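Local coordinates for protein congerin II (Conger myriaster, PDB 1IS3) that binds beta-galactosides such as lactose as a homodimeric galectin of the conger eel, its physiological role still unknown, at residues P79-K82 against G83-F86; T91-H95 against T96-Q100. All blocks are in the same frame, centred on the assembly; numbering follows the deposited sequence.

Contact 1 of 2, residues P79-K82 against G83-F86; sequences PFTK and GDHF
T81 and D84 close a type II beta turn: the D84 backbone N donates to T81 O at 3.1 Å, with an N-H...O angle of 152°. G83 holds the third position of this turn with a positive phi of 86°. The turn brings the chain from the loop after strand 68-75 into strand 85-92 of the galectin beta-sandwich, and backbone bonds of G83 and D84 to V23 tie it to the neighbouring strand 17-23. The side chains of T81 and D84 lie side by side and point the same way; carboxylate oxygen D84 OD1 rests 3.3 Å from T81 CB, against carbon and not the hydroxyl. The other oxygen, D84 OD2, accepts from a water at 2.7 Å, and the same water donates to K82 O, bridging side chain and turn backbone. Between the two branches a second water accepts from T81 N at 2.9 Å and lies within hydrogen-bonding reach of H85 O. Further from the turn, F86 CB meets the edge of the F80 ring, 4.1 Å from F80 CD1. With F86 CG set between its backbone N and carbonyl carbon (chi1 64°), the F86 ring leads away from F80 and stacks on F30, while F80 packs edge-to-face with H47 and F78.

Contact 2 of 2, residues T91-H95 against T96-Q100; sequences TFDTH and TFYIQ
F92 lies alongside F97 on the buried face of the hairpin, its CB 3.7 Å from F97 CD1. The ring centroids are 5.5 Å apart and the planes inclined at 39°, an oblique pairing that is neither a stack nor a T-shape. They face each other directly across the strands as a non-hydrogen-bonded antiparallel pair, and both side chains leave by the same face; F92 then meets F11 and F118 edge-to-face, and F97 reaches A42 and M43 of strand 40-48. One step along, T91 and Y98 make the hydrogen-bonded pair: T91 N donates to Y98 O, and Y98 N to T91 O at 2.8 Å with an N-H...O angle of 170°. At the turn, D93 N continues the pairing with a 3.0 Å bond to T96 O. The D93 carboxylate then folds back over the loop, since CG sits between the backbone N and the carbonyl carbon (chi1 54°). Its OD2 accepts from two amides, H95 N at 2.9 Å from above the carboxylate plane and T96 N at 2.9 Å nearly along the C-O bond direction, a double grip that fixes the rotation of the group. D93 OD1 is left at the edge of the Y98 ring, 3.9 Å from Y98 CE1, while T96 CG2 lies 3.6 Å above one face of that ring. The bond from H95 N defines an Asx turn, here within the loop of a beta hairpin joining strands 85-92 and 96-100 in the five-stranded sheet of the galectin sandwich.

How the contacts relate
The two contacts share strand 85-92, one at each end: contact 1 leads the chain into it and contact 2 turns the chain out of it into strand 96-100. Their centres lie 23 Å apart and they do not touch. Each is partly buried, with phenylalanines facing inward and polar groups around the turn. The means of closure differ. In contact 1 one direct backbone bond is supplemented by waters lying between the branches, whereas contact 2 has three direct backbone bonds between its branches and a carboxylate gripping the loop amides. Aromatic contact differs too: a CB at a ring edge in 79-86, two neighbouring rings in 91-100.

Contact 1 of 2, residues P79-K82 against G83-F86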
# COMPACT_ATOMS: atom_id res chain seq x y z
N PRO A 79 4.35 -4.79 -23.84
CA PRO A 79 5.44 -3.82 -23.84
C PRO A 79 6.34 -4.00 -22.60
O PRO A 79 6.58 -3.03 -21.87
CB PRO A 79 4.68 -2.50 -23.91
CG PRO A 79 3.51 -2.76 -22.98
CD PRO A 79 3.09 -4.15 -23.42
N PHE A 80 6.82 -5.20 -22.28
CA PHE A 80 7.56 -5.42 -21.06
C PHE A 80 8.91 -5.98 -21.44
O PHE A 80 8.97 -6.79 -22.37
CB PHE A 80 6.84 -6.44 -20.15
CG PHE A 80 5.45 -5.98 -19.77
CD1 PHE A 80 5.29 -5.04 -18.75
CD2 PHE A 80 4.35 -6.43 -20.50
CE1 PHE A 80 4.00 -4.54 -18.47
CE2 PHE A 80 3.08 -5.92 -20.21
CZ PHE A 80 2.90 -4.98 -19.21
N THR A 81 9.97 -5.57 -20.75
CA THR A 81 11.28 -6.12 -20.95
C THR A 81 11.86 -6.56 -19.62
O THR A 81 11.77 -5.82 -18.63
CB THR A 81 12.18 -5.07 -21.62
OG1 THR A 81 11.59 -4.76 -22.87
CG2 THR A 81 13.60 -5.56 -21.87
N LYS A 82 12.46 -7.75 -19.54
CA LYS A 82 13.14 -8.19 -18.32
C LYS A 82 14.26 -7.21 -17.93
O LYS A 82 14.99 -6.73 -18.81
CB LYS A 82 13.76 -9.57 -18.54
CG LYS A 82 12.70 -10.67 -18.70
CD LYS A 82 13.27 -12.09 -18.88
CE LYS A 82 13.86 -12.26 -20.27
NZ LYS A 82 14.45 -13.57 -20.44
N GLY A 83 14.34 -6.88 -16.64
CA GLY A 83 15.30 -5.94 -16.10
C GLY A 83 14.83 -4.49 -16.17
O GLY A 83 15.49 -3.58 -15.62
N ASP A 84 13.70 -4.21 -16.81
CA ASP A 84 13.21 -2.85 -16.99
C ASP A 84 12.00 -2.49 -16.14
O ASP A 84 11.31 -3.35 -15.62
CB ASP A 84 12.86 -2.64 -18.46
CG ASP A 84 14.08 -2.56 -19.40
OD1 ASP A 84 13.87 -2.40 -20.61
OD2 ASP A 84 15.23 -2.63 -18.95
N HIS A 85 11.76 -1.19 -16.00
CA HIS A 85 10.62 -0.66 -15.27
C HIS A 85 9.32 -0.80 -16.04
O HIS A 85 9.31 -0.91 -17.28
CB HIS A 85 10.78 0.83 -14.97
CG HIS A 85 11.92 1.04 -14.00
ND1 HIS A 85 11.90 1.35 -12.71
CD2 HIS A 85 13.24 0.90 -14.37
CE1 HIS A 85 13.15 1.39 -12.27
NE2 HIS A 85 13.96 1.12 -13.28
N PHE A 86 8.21 -0.82 -15.33
CA PHE A 86 6.89 -0.79 -15.95
C PHE A 86 6.00 0.08 -15.05
O PHE A 86 6.33 0.31 -13.87
CB PHE A 86 6.32 -2.21 -16.03
CG PHE A 86 6.04 -2.89 -14.70
CD1 PHE A 86 7.02 -3.66 -14.10
CD2 PHE A 86 4.80 -2.72 -14.05
CE1 PHE A 86 6.77 -4.27 -12.86
CE2 PHE A 86 4.58 -3.33 -12.81
CZ PHE A 86 5.57 -4.10 -12.21
O HOH W 1 7.24 -1.74 -19.38
O HOH W 2 9.36 -3.89 -18.42
O HOH W 3 16.88 -4.78 -19.38

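Contact 2 of 2, residues T91-H95 against T96-Q100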
# COMPACT_ATOMS: atom_id res chain seq x y z
N THR A 91 -8.51 1.02 -13.11
CA THR A 91 -9.72 1.56 -12.51
C THR A 91 -10.83 0.56 -12.88
O THR A 91 -10.58 -0.36 -13.67
CB THR A 91 -10.02 2.99 -13.07
OG1 THR A 91 -8.80 3.68 -13.00
CG2 THR A 91 -11.08 3.75 -12.29
N PHE A 92 -12.04 0.70 -12.33
CA PHE A 92 -13.08 -0.25 -12.64
C PHE A 92 -14.45 0.31 -12.34
O PHE A 92 -14.58 1.29 -11.58
CB PHE A 92 -12.87 -1.56 -11.84
CG PHE A 92 -13.01 -1.45 -10.32
CD1 PHE A 92 -11.92 -1.09 -9.54
CD2 PHE A 92 -14.26 -1.68 -9.71
CE1 PHE A 92 -12.07 -0.95 -8.16
CE2 PHE A 92 -14.40 -1.55 -8.32
CZ PHE A 92 -13.31 -1.18 -7.55
N ASP A 93 -15.46 -0.24 -13.02
CA ASP A 93 -16.81 0.05 -12.58
C ASP A 93 -17.43 -1.31 -12.26
O ASP A 93 -16.70 -2.30 -12.27
CB ASP A 93 -17.60 0.78 -13.65
CG ASP A 93 -17.69 0.15 -15.03
OD1 ASP A 93 -17.87 0.92 -15.95
OD2 ASP A 93 -17.56 -1.07 -15.17
N THR A 94 -18.76 -1.44 -12.11
CA THR A 94 -19.27 -2.77 -11.73
C THR A 94 -19.24 -3.82 -12.80
O THR A 94 -19.47 -5.00 -12.56
CB THR A 94 -20.72 -2.77 -11.21
OG1 THR A 94 -21.49 -2.05 -12.16
CG2 THR A 94 -20.77 -2.28 -9.76
N HIS A 95 -18.96 -3.38 -14.02
CA HIS A 95 -18.92 -4.32 -15.13
C HIS A 95 -17.56 -4.64 -15.72
O HIS A 95 -17.39 -5.73 -16.29
CB HIS A 95 -19.78 -3.81 -16.28
CG HIS A 95 -21.23 -3.84 -15.87
ND1 HIS A 95 -22.03 -2.81 -15.59
CD2 HIS A 95 -21.92 -5.01 -15.62
CE1 HIS A 95 -23.18 -3.33 -15.17
NE2 HIS A 95 -23.09 -4.64 -15.19
N THR A 96 -16.59 -3.74 -15.56
CA THR A 96 -15.35 -3.82 -16.31
C THR A 96 -14.15 -3.33 -15.52
O THR A 96 -14.28 -2.25 -14.92
CB THR A 96 -15.43 -2.94 -17.61
OG1 THR A 96 -16.64 -3.31 -18.27
CG2 THR A 96 -14.22 -3.08 -18.51
N PHE A 97 -13.02 -4.04 -15.56
CA PHE A 97 -11.71 -3.51 -15.14
C PHE A 97 -11.05 -2.88 -16.36
O PHE A 97 -10.97 -3.49 -17.43
CB PHE A 97 -10.73 -4.56 -14.62
CG PHE A 97 -11.14 -5.09 -13.24
CD1 PHE A 97 -10.62 -4.49 -12.10
CD2 PHE A 97 -11.99 -6.19 -13.14
CE1 PHE A 97 -10.95 -4.98 -10.85
CE2 PHE A 97 -12.33 -6.69 -11.88
CZ PHE A 97 -11.80 -6.08 -10.74
N TYR A 98 -10.57 -1.66 -16.18
CA TYR A 98 -9.89 -0.90 -17.23
C TYR A 98 -8.41 -0.80 -16.84
O TYR A 98 -8.09 -0.17 -15.80
CB TYR A 98 -10.50 0.49 -17.34
CG TYR A 98 -11.92 0.46 -17.87
CD1 TYR A 98 -12.99 0.63 -16.99
CD2 TYR A 98 -12.12 0.31 -19.25
CE1 TYR A 98 -14.30 0.66 -17.48
CE2 TYR A 98 -13.44 0.35 -19.74
CZ TYR A 98 -14.50 0.53 -18.85
OH TYR A 98 -15.80 0.60 -19.31
N ILE A 99 -7.55 -1.42 -17.64
CA ILE A 99 -6.13 -1.48 -17.35
C ILE A 99 -5.39 -0.70 -18.42
O ILE A 99 -5.67 -0.88 -19.62
CB ILE A 99 -5.68 -2.98 -17.34
CG1 ILE A 99 -6.43 -3.81 -16.31
CG2 ILE A 99 -4.21 -3.03 -16.96
CD1 ILE A 99 -6.73 -5.21 -16.86
N GLN A 100 -4.43 0.14 -18.03
CA GLN A 100 -3.62 0.87 -19.00
C GLN A 100 -2.18 0.49 -18.76
O GLN A 100 -1.69 0.48 -17.62
CB GLN A 100 -3.81 2.35 -18.85
CG GLN A 100 -3.03 3.07 -19.97
CD GLN A 100 -3.70 4.35 -20.47
OE1 GLN A 100 -3.56 4.74 -21.64
NE2 GLN A 100 -4.50 5.06 -19.66